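Local coordinates for PA14 domain-containing protein (Clostridium clariflavum, PDB 6QDI) that probably senses plant-biomass polysaccharides outside the cell as the tandem PA14 part of a membrane-bound, RsgI-type anti-sigma factor, and binds calcium, at residues A[52-56]-A[98-104]; A[160-164]-A[188-193]; A[164-168]-A[263-267]. One frame throughout, in Å; residues are numbered along the deposited sequence.

Contact 1 (A[52-56]-A[98-104]); sequences KIRPL and LEAGKLY
The Pro55 ring is the bump of this contact, set into a hollow that the chain from Leu98 to Tyr104 curls around it. Its CG lies 3.7 Å from Leu98 CB, while its CD meets the ring of Tyr104 at the edge, 3.8 Å from Tyr104 CD2. Leu98 CD2 sits over the centre of one face of that ring, and Lys102 CG lies over the rim of the opposite face, so the tyrosine is sandwiched by its own loop. Tyr104 OH accepts a bond from Glu99 N (2.8 Å), which ties the ring across the type II turn of Glu99 to Lys102. Within that turn Gly101 N donates to Pro55 O at 2.9 Å. At the other end Ile53 and Tyr104 form an antiparallel hydrogen-bonded pair, and Leu103 CD2 fits between Lys52 CB and Arg54 CB. Lys52 NZ, held mainly by a salt bridge to Asp105, also reaches Leu103 O through a water. The contact lies in the first PA14 domain, where strand 44-53 pairs with the start of strand 104-113; Tyr61 of strand 59-68 packs on Pro55 and Leu98, and strand 138-140 lies beside Ile53 and Leu103.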
loop_
_atom_site.group_PDB
_atom_site.type_symbol
_atom_site.label_atom_id
_atom_site.label_comp_id
_atom_site.label_asym_id
_atom_site.label_seq_id
_atom_site.Cartn_x
_atom_site.Cartn_y
_atom_site.Cartn_z
ATOM N N LYS A 52 17.294 -2.615 -13.810
ATOM C CA LYS A 52 18.191 -1.889 -14.718
ATOM C C LYS A 52 17.612 -1.862 -16.112
ATOM O O LYS A 52 16.842 -2.758 -16.480
ATOM C CB LYS A 52 19.548 -2.552 -14.784
ATOM C CG LYS A 52 20.204 -2.775 -13.453
ATOM C CD LYS A 52 20.788 -1.523 -12.867
ATOM C CE LYS A 52 21.803 -1.893 -11.756
ATOM N NZ LYS A 52 22.403 -0.694 -11.145
ATOM N N ILE A 53 17.988 -0.821 -16.840
ATOM C CA ILE A 53 17.608 -0.644 -18.250
ATOM C C ILE A 53 18.870 -0.444 -19.084
ATOM O O ILE A 53 19.783 0.259 -18.651
ATOM C CB ILE A 53 16.593 0.506 -18.431
ATOM C CG1 ILE A 53 16.100 0.600 -19.867
ATOM C CG2 ILE A 53 17.154 1.820 -17.976
ATOM C CD1 ILE A 53 14.914 1.533 -20.021
ATOM N N ARG A 54 18.883 -1.086 -20.261
ATOM C CA ARG A 54 20.041 -1.081 -21.168
ATOM C C ARG A 54 19.626 -0.529 -22.524
ATOM O O ARG A 54 19.039 -1.261 -23.313
ATOM C CB ARG A 54 20.587 -2.501 -21.366
ATOM C CG ARG A 54 21.709 -2.587 -22.398
ATOM C CD ARG A 54 22.229 -4.001 -22.538
ATOM N NE ARG A 54 21.235 -4.929 -23.051
ATOM C CZ ARG A 54 20.476 -4.731 -24.122
ATOM N NH1 ARG A 54 20.470 -3.556 -24.760
ATOM N NH2 ARG A 54 19.640 -5.687 -24.499
ATOM N N PRO A 55 19.947 0.735 -22.833
ATOM C CA PRO A 55 19.637 1.238 -24.163
ATOM C C PRO A 55 20.610 0.704 -25.202
ATOM O O PRO A 55 21.751 0.385 -24.878
ATOM C CB PRO A 55 19.838 2.743 -24.030
ATOM C CG PRO A 55 20.863 2.863 -22.947
ATOM C CD PRO A 55 20.586 1.750 -21.988
ATOM N N LEU A 56 20.151 0.664 -26.440
ATOM C CA LEU A 56 20.962 0.171 -27.530
ATOM C C LEU A 56 21.862 1.268 -28.106
ATOM O O LEU A 56 22.857 0.929 -28.750
ATOM C CB LEU A 56 20.087 -0.412 -28.665
ATOM C CG LEU A 56 19.598 -1.849 -28.529
ATOM C CD1 LEU A 56 18.725 -2.030 -27.312
ATOM C CD2 LEU A 56 18.868 -2.303 -29.778
ATOM N N LEU A 98 21.475 8.798 -22.800
ATOM C CA LEU A 98 22.018 7.535 -22.324
ATOM C C LEU A 98 23.073 7.046 -23.311
ATOM O O LEU A 98 23.039 7.417 -24.489
ATOM C CB LEU A 98 20.929 6.495 -22.126
ATOM C CG LEU A 98 19.742 6.893 -21.234
ATOM C CD1 LEU A 98 18.667 5.835 -21.311
ATOM C CD2 LEU A 98 20.184 7.050 -19.803
ATOM N N GLU A 99 23.983 6.221 -22.806
ATOM C CA GLU A 99 25.049 5.630 -23.587
ATOM C C GLU A 99 24.742 4.184 -23.960
ATOM O O GLU A 99 24.302 3.364 -23.139
ATOM C CB GLU A 99 26.351 5.642 -22.775
ATOM C CG GLU A 99 26.874 7.027 -22.444
ATOM C CD GLU A 99 28.263 7.007 -21.789
ATOM O OE1 GLU A 99 29.212 6.901 -22.465
ATOM O OE2 GLU A 99 28.231 7.144 -20.531
ATOM N N ALA A 100 25.093 3.846 -25.195
ATOM C CA ALA A 100 24.897 2.524 -25.701
ATOM C C ALA A 100 25.451 1.420 -24.845
ATOM O O ALA A 100 26.609 1.469 -24.465
ATOM C CB ALA A 100 25.516 2.444 -27.078
ATOM N N GLY A 101 24.632 0.425 -24.527
ATOM C CA GLY A 101 25.069 -0.745 -23.824
ATOM C C GLY A 101 25.292 -0.625 -22.342
ATOM O O GLY A 101 25.562 -1.627 -21.670
ATOM N N LYS A 102 25.146 0.579 -21.806
ATOM C CA LYS A 102 25.379 0.807 -20.382
ATOM C C LYS A 102 24.108 0.475 -19.575
ATOM O O LYS A 102 22.986 0.704 -20.042
ATOM C CB LYS A 102 25.796 2.268 -20.169
ATOM C CG LYS A 102 26.166 2.634 -18.743
ATOM C CD LYS A 102 26.846 3.994 -18.633
ATOM C CE LYS A 102 27.723 4.059 -17.392
ATOM N NZ LYS A 102 27.962 5.460 -16.965
ATOM N N LEU A 103 24.298 -0.125 -18.401
ATOM C CA LEU A 103 23.174 -0.433 -17.525
ATOM C C LEU A 103 22.874 0.754 -16.633
ATOM O O LEU A 103 23.773 1.266 -15.943
ATOM C CB LEU A 103 23.486 -1.614 -16.617
ATOM C CG LEU A 103 23.567 -2.953 -17.307
ATOM C CD1 LEU A 103 24.241 -3.983 -16.404
ATOM C CD2 LEU A 103 22.179 -3.407 -17.704
ATOM N N TYR A 104 21.620 1.149 -16.592
ATOM C CA TYR A 104 21.169 2.246 -15.771
ATOM C C TYR A 104 20.097 1.792 -14.807
ATOM O O TYR A 104 19.274 0.955 -15.128
ATOM C CB TYR A 104 20.590 3.344 -16.624
ATOM C CG TYR A 104 21.604 3.998 -17.536
ATOM C CD1 TYR A 104 22.390 5.062 -17.075
ATOM C CD2 TYR A 104 21.765 3.607 -18.852
ATOM C CE1 TYR A 104 23.322 5.691 -17.879
ATOM C CE2 TYR A 104 22.684 4.243 -19.679
ATOM C CZ TYR A 104 23.458 5.289 -19.189
ATOM O OH TYR A 104 24.382 5.912 -20.014
HETATM O O HOH W 1 24.249 0.037 -13.158
#

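Contact 2 (A[160-164]-A[188-193]); sequences EYFDE and PSKSIN. With CA (calcium ion), chain F.
Tyr161 and Pro188 make the main apolar contact, a CH-pi interaction in which Pro188 CB stands over the centre of one ring face, 3.7 Å from the centroid and 12° off the normal. Ser189 CB approaches the same ring obliquely. Beside it, Ile192 CD1 packs against Tyr161 CB (3.8 Å) and against the carbonyl carbon of Phe162. With CG1 anti to the carbonyl carbon (chi1 -60°) and a second bend at chi2, Ile192 sends this methyl to the strand while its CG2 lies against Asp163 OD1.

The direct polar link is the bond from Asn193 N to Asp163 OD1, 2.8 Å long, received on the syn lone pair. Two waters extend it. One donates to both Asp163 OD1 and Asn193 O; the other donates to Asp163 OD2, at 2.6 Å, and to Ser191 O. Within the loop, Ser189 OG accepts from Ser191 N in an ST turn, and both serine hydroxyls also bond to Glu172.

From this contact the protein ligand of the calcium is a backbone atom, Asp163 O at 2.3 Å. The water shared by Asp163 OD1 and Asn193 O is itself a ligand at 2.4 Å, and two further waters, Asp195 OD2 and Lys197 O help complete the shell.

Asp163 therefore has two roles: its carbonyl is a first-shell ligand, whereas its carboxylate acts from the second shell, accepting from a metal-bound water, which probably helps to orient it, and from Asn193 N of the 188-193 loop. The calcium probably polarises that water, which would strengthen its donation to the carboxylate.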
loop_
_atom_site.group_PDB
_atom_site.type_symbol
_atom_site.label_atom_id
_atom_site.label_comp_id
_atom_site.label_asym_id
_atom_site.label_seq_id
_atom_site.Cartn_x
_atom_site.Cartn_y
_atom_site.Cartn_z
ATOM N N GLU A 160 -15.528 -6.208 10.239
ATOM C CA GLU A 160 -16.906 -5.998 9.787
ATOM C C GLU A 160 -16.865 -4.660 9.043
ATOM O O GLU A 160 -16.455 -3.639 9.615
ATOM C CB GLU A 160 -17.874 -5.924 10.976
ATOM C CG GLU A 160 -17.961 -7.205 11.762
ATOM C CD GLU A 160 -18.563 -6.962 13.137
ATOM O OE1 GLU A 160 -17.819 -6.645 14.076
ATOM O OE2 GLU A 160 -19.806 -6.994 13.231
ATOM N N TYR A 161 -17.270 -4.677 7.755
ATOM C CA TYR A 161 -17.310 -3.465 6.920
ATOM C C TYR A 161 -18.754 -2.999 6.778
ATOM O O TYR A 161 -19.625 -3.800 6.456
ATOM C CB TYR A 161 -16.716 -3.726 5.549
ATOM C CG TYR A 161 -15.249 -4.132 5.481
ATOM C CD1 TYR A 161 -14.350 -3.866 6.502
ATOM C CD2 TYR A 161 -14.739 -4.753 4.360
ATOM C CE1 TYR A 161 -13.010 -4.219 6.431
ATOM C CE2 TYR A 161 -13.415 -5.115 4.263
ATOM C CZ TYR A 161 -12.529 -4.863 5.299
ATOM O OH TYR A 161 -11.233 -5.238 5.158
ATOM N N PHE A 162 -18.944 -1.703 7.028
ATOM C CA PHE A 162 -20.259 -1.052 7.056
ATOM C C PHE A 162 -20.375 0.003 5.979
ATOM O O PHE A 162 -19.434 0.778 5.726
ATOM C CB PHE A 162 -20.438 -0.380 8.415
ATOM C CG PHE A 162 -20.466 -1.373 9.569
ATOM C CD1 PHE A 162 -21.651 -2.018 9.920
ATOM C CD2 PHE A 162 -19.327 -1.628 10.305
ATOM C CE1 PHE A 162 -21.691 -2.914 10.988
ATOM C CE2 PHE A 162 -19.364 -2.506 11.382
ATOM C CZ PHE A 162 -20.541 -3.151 11.714
ATOM N N ASP A 163 -21.548 0.037 5.335
ATOM C CA ASP A 163 -21.786 0.974 4.243
ATOM C C ASP A 163 -22.100 2.378 4.701
ATOM O O ASP A 163 -22.012 3.325 3.916
ATOM C CB ASP A 163 -22.929 0.460 3.353
ATOM C CG ASP A 163 -22.603 0.335 1.877
ATOM O OD1 ASP A 163 -21.471 0.606 1.463
ATOM O OD2 ASP A 163 -23.521 -0.094 1.127
ATOM N N GLU A 164 -22.499 2.549 5.952
ATOM C CA GLU A 164 -22.650 3.876 6.544
ATOM C C GLU A 164 -21.428 4.174 7.397
ATOM O O GLU A 164 -20.725 3.252 7.825
ATOM C CB GLU A 164 -23.916 3.941 7.414
ATOM C CG GLU A 164 -25.187 3.778 6.616
ATOM C CD GLU A 164 -25.594 5.041 5.889
ATOM O OE1 GLU A 164 -25.364 6.182 6.360
ATOM O OE2 GLU A 164 -26.210 4.879 4.820
ATOM N N PRO A 188 -13.328 -0.293 1.429
ATOM C CA PRO A 188 -12.522 -1.459 1.816
ATOM C C PRO A 188 -12.784 -2.714 1.009
ATOM O O PRO A 188 -11.988 -3.649 1.095
ATOM C CB PRO A 188 -12.893 -1.640 3.321
ATOM C CG PRO A 188 -13.278 -0.265 3.754
ATOM C CD PRO A 188 -14.084 0.242 2.578
ATOM N N SER A 189 -13.887 -2.723 0.267
ATOM C CA SER A 189 -14.272 -3.839 -0.578
ATOM C C SER A 189 -15.203 -3.268 -1.612
ATOM O O SER A 189 -15.862 -2.248 -1.360
ATOM C CB SER A 189 -15.006 -4.917 0.229
ATOM O OG SER A 189 -15.489 -5.899 -0.634
ATOM N N LYS A 190 -15.331 -3.935 -2.751
ATOM C CA LYS A 190 -16.375 -3.569 -3.710
ATOM C C LYS A 190 -17.764 -3.783 -3.147
ATOM O O LYS A 190 -18.712 -3.266 -3.728
ATOM C CB LYS A 190 -16.221 -4.305 -5.047
ATOM C CG LYS A 190 -15.037 -3.819 -5.860
ATOM C CD LYS A 190 -14.840 -4.677 -7.081
ATOM C CE LYS A 190 -13.610 -4.287 -7.872
ATOM N NZ LYS A 190 -13.918 -3.341 -8.941
ATOM N N SER A 191 -17.919 -4.533 -2.050
ATOM C CA SER A 191 -19.217 -4.645 -1.404
ATOM C C SER A 191 -19.661 -3.371 -0.699
ATOM O O SER A 191 -20.803 -3.258 -0.294
ATOM C CB SER A 191 -19.204 -5.798 -0.399
ATOM O OG SER A 191 -18.316 -5.523 0.666
ATOM N N ILE A 192 -18.747 -2.401 -0.560
ATOM C CA ILE A 192 -18.974 -1.116 0.114
ATOM C C ILE A 192 -19.031 -0.032 -0.942
ATOM O O ILE A 192 -18.093 0.159 -1.717
ATOM C CB ILE A 192 -17.890 -0.853 1.172
ATOM C CG1 ILE A 192 -17.906 -1.962 2.232
ATOM C CG2 ILE A 192 -18.006 0.518 1.786
ATOM C CD1 ILE A 192 -19.087 -1.914 3.202
ATOM N N ASN A 193 -20.140 0.691 -0.987
ATOM C CA ASN A 193 -20.323 1.750 -1.960
ATOM C C ASN A 193 -19.164 2.757 -1.904
ATOM O O ASN A 193 -18.689 3.133 -0.818
ATOM C CB ASN A 193 -21.638 2.462 -1.730
ATOM C CG ASN A 193 -22.009 3.352 -2.892
ATOM O OD1 ASN A 193 -22.070 2.928 -4.029
ATOM N ND2 ASN A 193 -22.196 4.585 -2.602
HETATM CA CA CA F . -21.511 4.893 2.268
HETATM O O HOH W 2 -20.242 3.081 1.451
HETATM O O HOH W 3 -22.909 -1.460 -1.026
HETATM O O HOH W 4 -23.505 3.856 1.405
HETATM O O HOH W 5 -22.872 6.477 3.346
#

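Contact 3 (A[164-168]-A[263-267]); sequences EDNLT and LYRNT. With CA (calcium ion), chain E.
Arg265 lays the NE/NH2 edge of its guanidinium against Asp165, NE to the carbonyl oxygen and NH2 to the carboxylate. NE donates to Asp165 O at 2.9 Å, and NH2 forms a salt bridge to Asp165 OD1 at 3.1 Å, with a weak additional bond from NH2 to the same carbonyl oxygen. The guanidinium and carboxylate planes stand 86° apart, so this is not a coplanar pairing: NH2 comes to OD1 from above the carboxylate plane. Asp165 O, by contrast, lies at the guanidinium edge, though somewhat tilted from its plane. The bend at chi3 (-51°) turns the arginine head back toward the 164-168 loop.

Thr267 fills the angle between the two groups. Its CG2 lies over the rim of one guanidinium face and also touches Asp165 OD2, at 3.6 Å. That second carboxylate oxygen takes a short bond from a water (2.6 Å), which donates in turn to Thr267 O. Further along, Leu167 and Leu263 cross at about a right angle, with Leu167 CD1 3.9 Å from Leu263 CG; Trp237 of strand 231-240 touches both leucines and makes a cation-pi contact with Arg265.

Asn266 points to the other side of the strand, where its OD1 binds calcium at 2.4 Å together with Asp221, Asp222, Gly268 and Ala270; its ND2 donates to Leu269 O, fixing the amide flip with OD1 toward the metal. Arg265 and Asn266 thus divide the end of strand 257-266 between loop anchoring and metal binding. Asp165 probably balances part of the arginine charge, while NH1 bonds to Trp237 O, so backbone carbonyls as well as a carboxylate fix the guanidinium.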
loop_
_atom_site.group_PDB
_atom_site.type_symbol
_atom_site.label_atom_id
_atom_site.label_comp_id
_atom_site.label_asym_id
_atom_site.label_seq_id
_atom_site.Cartn_x
_atom_site.Cartn_y
_atom_site.Cartn_z
ATOM N N GLU A 164 -22.499 2.549 5.952
ATOM C CA GLU A 164 -22.650 3.876 6.544
ATOM C C GLU A 164 -21.428 4.174 7.397
ATOM O O GLU A 164 -20.725 3.252 7.825
ATOM C CB GLU A 164 -23.916 3.941 7.414
ATOM C CG GLU A 164 -25.187 3.778 6.616
ATOM C CD GLU A 164 -25.594 5.041 5.889
ATOM O OE1 GLU A 164 -25.364 6.182 6.360
ATOM O OE2 GLU A 164 -26.210 4.879 4.820
ATOM N N ASP A 165 -21.211 5.451 7.677
ATOM C CA ASP A 165 -20.051 5.903 8.468
ATOM C C ASP A 165 -20.197 5.720 9.966
ATOM O O ASP A 165 -19.312 6.118 10.699
ATOM C CB ASP A 165 -19.650 7.315 8.039
ATOM C CG ASP A 165 -20.567 8.370 8.503
ATOM O OD1 ASP A 165 -21.311 8.144 9.483
ATOM O OD2 ASP A 165 -20.537 9.490 7.933
ATOM N N ASN A 166 -21.312 5.128 10.405
ATOM C CA ASN A 166 -21.657 5.058 11.806
ATOM C C ASN A 166 -21.838 3.617 12.280
ATOM O O ASN A 166 -22.614 3.368 13.207
ATOM C CB ASN A 166 -22.909 5.886 12.106
ATOM C CG ASN A 166 -24.152 5.301 11.463
ATOM O OD1 ASN A 166 -24.033 4.432 10.607
ATOM N ND2 ASN A 166 -25.326 5.730 11.886
ATOM N N LEU A 167 -21.116 2.673 11.682
ATOM C CA LEU A 167 -21.140 1.268 12.101
ATOM C C LEU A 167 -22.514 0.645 11.907
ATOM O O LEU A 167 -22.925 -0.214 12.659
ATOM C CB LEU A 167 -20.626 1.062 13.532
ATOM C CG LEU A 167 -19.207 1.599 13.771
ATOM C CD1 LEU A 167 -18.842 1.514 15.254
ATOM C CD2 LEU A 167 -18.122 0.859 12.959
ATOM N N THR A 168 -23.186 1.029 10.818
ATOM C CA THR A 168 -24.476 0.408 10.430
ATOM C C THR A 168 -24.458 0.063 8.943
ATOM O O THR A 168 -23.585 0.506 8.171
ATOM C CB THR A 168 -25.702 1.285 10.764
ATOM O OG1 THR A 168 -25.722 2.432 9.900
ATOM C CG2 THR A 168 -25.662 1.691 12.221
ATOM N N LEU A 263 -12.435 0.843 16.076
ATOM C CA LEU A 263 -13.512 1.378 15.235
ATOM C C LEU A 263 -12.919 2.485 14.373
ATOM O O LEU A 263 -12.110 3.266 14.843
ATOM C CB LEU A 263 -14.642 1.967 16.098
ATOM C CG LEU A 263 -15.381 1.049 17.077
ATOM C CD1 LEU A 263 -15.537 -0.370 16.566
ATOM C CD2 LEU A 263 -14.745 0.988 18.457
ATOM N N TYR A 264 -13.345 2.520 13.116
ATOM C CA TYR A 264 -12.789 3.440 12.137
ATOM C C TYR A 264 -13.879 3.984 11.242
ATOM O O TYR A 264 -14.802 3.247 10.893
ATOM C CB TYR A 264 -11.731 2.670 11.286
ATOM C CG TYR A 264 -11.402 3.452 10.046
ATOM C CD1 TYR A 264 -10.647 4.628 10.112
ATOM C CD2 TYR A 264 -12.015 3.144 8.859
ATOM C CE1 TYR A 264 -10.530 5.445 9.015
ATOM C CE2 TYR A 264 -11.910 3.981 7.777
ATOM C CZ TYR A 264 -11.177 5.141 7.860
ATOM O OH TYR A 264 -11.102 5.964 6.743
ATOM N N ARG A 265 -13.745 5.248 10.805
ATOM C CA ARG A 265 -14.651 5.769 9.803
ATOM C C ARG A 265 -13.961 6.738 8.850
ATOM O O ARG A 265 -13.031 7.479 9.229
ATOM C CB ARG A 265 -15.830 6.490 10.454
ATOM C CG ARG A 265 -15.453 7.771 11.140
ATOM C CD ARG A 265 -16.375 8.212 12.207
ATOM N NE ARG A 265 -17.757 8.265 11.829
ATOM C CZ ARG A 265 -18.661 8.989 12.481
ATOM N NH1 ARG A 265 -18.311 9.788 13.466
ATOM N NH2 ARG A 265 -19.918 8.924 12.094
ATOM N N ASN A 266 -14.477 6.731 7.630
ATOM C CA ASN A 266 -14.248 7.824 6.673
ATOM C C ASN A 266 -15.581 8.539 6.548
ATOM O O ASN A 266 -16.611 7.907 6.319
ATOM C CB ASN A 266 -13.818 7.295 5.304
ATOM C CG ASN A 266 -13.319 8.410 4.389
ATOM O OD1 ASN A 266 -13.239 9.571 4.795
ATOM N ND2 ASN A 266 -12.976 8.074 3.163
ATOM N N THR A 267 -15.559 9.863 6.664
ATOM C CA THR A 267 -16.755 10.680 6.502
ATOM C C THR A 267 -16.721 11.558 5.249
ATOM O O THR A 267 -17.666 12.298 5.005
ATOM C CB THR A 267 -17.055 11.537 7.748
ATOM O OG1 THR A 267 -15.982 12.450 7.977
ATOM C CG2 THR A 267 -17.315 10.683 8.980
HETATM CA CA CA E . -11.695 11.396 5.199
HETATM O O HOH W 6 -20.318 11.406 6.140
#

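How the contacts relate
Contact 1 comes first along the chain and belongs to the first PA14 domain; contacts 2 and 3 both lie in the second, on the opposite side of the chain's centre. Centre to centre, contact 1 is about 47 Å from contact 2 and 51 Å from contact 3. The latter two are only about 10 Å apart, share Glu164 and touch where Phe162 packs on the backbone of Leu167 and Thr168. Both reach the sheet that includes strands 157-162, 198-207 and 257-266. The chain leaving strand 157-162 therefore runs from a ligand of one calcium to a loop packed beside the strand that carries a ligand of another, whereas contact 1 lies away from the calcium sites, in the other domain.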